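Local coordinates for putative cobalamin synthesis related protein (Corynebacterium diphtheriae, PDB 2NPN) that binds S-adenosylmethionine and probably acts as a precorrin-6A synthase (deacetylating), a tetrapyrrole methyltransferase of the cobalamin pathway, at residues E229-Q232 against Q233-E237. Residues are numbered along the deposited sequence; the frame is centred on the assembly and turned at random. Where two conformers were deposited one is given.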
loop_
_atom_site.group_PDB
_atom_site.type_symbol
_atom_site.label_atom_id
_atom_site.label_comp_id
_atom_site.label_asym_id
_atom_site.label_seq_id
_atom_site.Cartn_x
_atom_site.Cartn_y
_atom_site.Cartn_z
ATOM N N GLU A 229 0.375 -1.674 -23.404
ATOM C CA GLU A 229 0.279 -0.384 -24.096
ATOM C C GLU A 229 -0.479 0.594 -23.191
ATOM O O GLU A 229 -0.064 1.752 -23.022
ATOM C CB GLU A 229 -0.450 -0.507 -25.450
ATOM C CG GLU A 229 0.197 -1.412 -26.506
ATOM C CD GLU A 229 -0.844 -2.002 -27.489
ATOM O OE1 GLU A 229 -1.999 -1.484 -27.514
ATOM O OE2 GLU A 229 -0.527 -2.969 -28.246
ATOM N N LEU A 230 -1.587 0.122 -22.611
ATOM C CA LEU A 230 -2.432 0.925 -21.749
ATOM C C LEU A 230 -1.613 1.420 -20.556
ATOM O O LEU A 230 -1.681 2.584 -20.156
ATOM C CB LEU A 230 -3.625 0.087 -21.256
ATOM C CG LEU A 230 -4.560 0.777 -20.272
ATOM C CD1 LEU A 230 -5.263 2.025 -20.863
ATOM C CD2 LEU A 230 -5.559 -0.261 -19.837
ATOM N N LYS A 231 -0.827 0.530 -19.965
ATOM C CA LYS A 231 -0.087 0.886 -18.735
ATOM C C LYS A 231 0.906 2.032 -19.042
ATOM O O LYS A 231 1.021 2.997 -18.277
ATOM C CB LYS A 231 0.601 -0.374 -18.176
ATOM C CG LYS A 231 1.434 -0.150 -16.907
ATOM C CD LYS A 231 1.966 -1.416 -16.363
ATOM C CE LYS A 231 2.730 -1.247 -15.067
ATOM N NZ LYS A 231 3.017 -2.550 -14.474
ATOM N N GLN A 232 1.561 1.963 -20.188
ATOM C CA GLN A 232 2.476 3.024 -20.595
ATOM C C GLN A 232 1.739 4.334 -20.862
ATOM O O GLN A 232 2.216 5.393 -20.463
ATOM C CB GLN A 232 3.294 2.580 -21.802
ATOM C CG GLN A 232 4.434 1.660 -21.409
ATOM C CD GLN A 232 4.919 0.796 -22.557
ATOM O OE1 GLN A 232 4.215 -0.113 -23.004
ATOM N NE2 GLN A 232 6.126 1.068 -23.036
ATOM N N GLN A 233 0.596 4.257 -21.556
ATOM C CA GLN A 233 -0.249 5.413 -21.854
ATOM C C GLN A 233 -0.626 6.125 -20.538
ATOM O O GLN A 233 -0.426 7.341 -20.388
ATOM C CB GLN A 233 -1.510 4.978 -22.640
ATOM C CG GLN A 233 -1.232 4.433 -24.087
ATOM C CD GLN A 233 -2.392 3.632 -24.771
ATOM O OE1 GLN A 233 -3.463 3.365 -24.186
ATOM N NE2 GLN A 233 -2.171 3.278 -26.053
ATOM N N LEU A 234 -1.092 5.343 -19.562
ATOM C CA LEU A 234 -1.502 5.889 -18.275
ATOM C C LEU A 234 -0.340 6.477 -17.481
ATOM O O LEU A 234 -0.511 7.530 -16.834
ATOM C CB LEU A 234 -2.200 4.829 -17.443
ATOM C CG LEU A 234 -3.535 4.324 -18.016
ATOM C CD1 LEU A 234 -4.036 3.093 -17.274
ATOM C CD2 LEU A 234 -4.546 5.464 -17.990
ATOM N N ARG A 235 0.823 5.820 -17.523
ATOM C CA ARG A 235 1.983 6.324 -16.819
ATOM C C ARG A 235 2.453 7.668 -17.398
ATOM O O ARG A 235 2.840 8.592 -16.669
ATOM C CB ARG A 235 3.125 5.333 -16.885
ATOM C CG ARG A 235 4.231 5.727 -15.968
ATOM C CD ARG A 235 5.485 5.008 -16.225
ATOM N NE ARG A 235 5.414 3.621 -15.813
ATOM C CZ ARG A 235 5.349 2.574 -16.631
ATOM N NH1 ARG A 235 5.342 2.717 -17.959
ATOM N NH2 ARG A 235 5.295 1.358 -16.106
ATOM N N THR A 236 2.464 7.768 -18.723
ATOM C CA THR A 236 2.864 9.015 -19.364
ATOM C C THR A 236 1.916 10.151 -18.961
ATOM O O THR A 236 2.349 11.250 -18.572
ATOM C CB THR A 236 2.887 8.835 -20.875
ATOM O OG1 THR A 236 3.832 7.803 -21.193
ATOM C CG2 THR A 236 3.285 10.153 -21.578
ATOM N N GLU A 237 0.624 9.864 -19.026
ATOM C CA GLU A 237 -0.408 10.815 -18.678
ATOM C C GLU A 237 -0.340 11.303 -17.223
ATOM O O GLU A 237 -0.321 12.515 -16.962
ATOM C CB GLU A 237 -1.763 10.168 -18.914
ATOM C CG GLU A 237 -2.924 11.109 -18.691
ATOM C CD GLU A 237 -4.258 10.402 -18.598
ATOM O OE1 GLU A 237 -4.350 9.233 -19.028
ATOM O OE2 GLU A 237 -5.209 11.029 -18.083
HETATM O O HOH W 1 -3.506 1.160 -27.020
#
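Gln233 bonds back one helical turn to Glu229, its backbone N lying 3.0 Å from Glu229 O, and a water bridges the two side chains. That water accepts from Gln233 NE2 at 2.7 Å and donates to Glu229 OE1, on the exposed flank. Leu234 N repeats the i to i+4 bond to Leu230 O, while its CD1 packs 3.8 Å from Leu230 CG. That CG, anti to the backbone N of Leu230 (chi1 177°), lies beside the carbonyl carbon and leans toward the next turn. At Arg235 the chain bends at chi3 (-72°) and brings the guanidinium back over the preceding turn: NH1 sits 3.7 Å from Gln232 CG, which lies at the group's edge, and NH2 approaches Lys231 CE obliquely at 3.8 Å. Thr236 grips Gln232 O twice, N and OG1 both at 3.0 Å and from opposite faces of the carbonyl plane; chi1 of -60° sets the hydroxyl beside its own N, within reach. Helix 220-238 lies against the mixed sheet, where Leu230 touches Val214 and Arg216 of strand 214-217. From its buried side Lys231 extends to a salt bridge with Asp243, an S-adenosylmethionine-binding residue on strand 243-249, and to the carbonyls of Asp187 and Lys189.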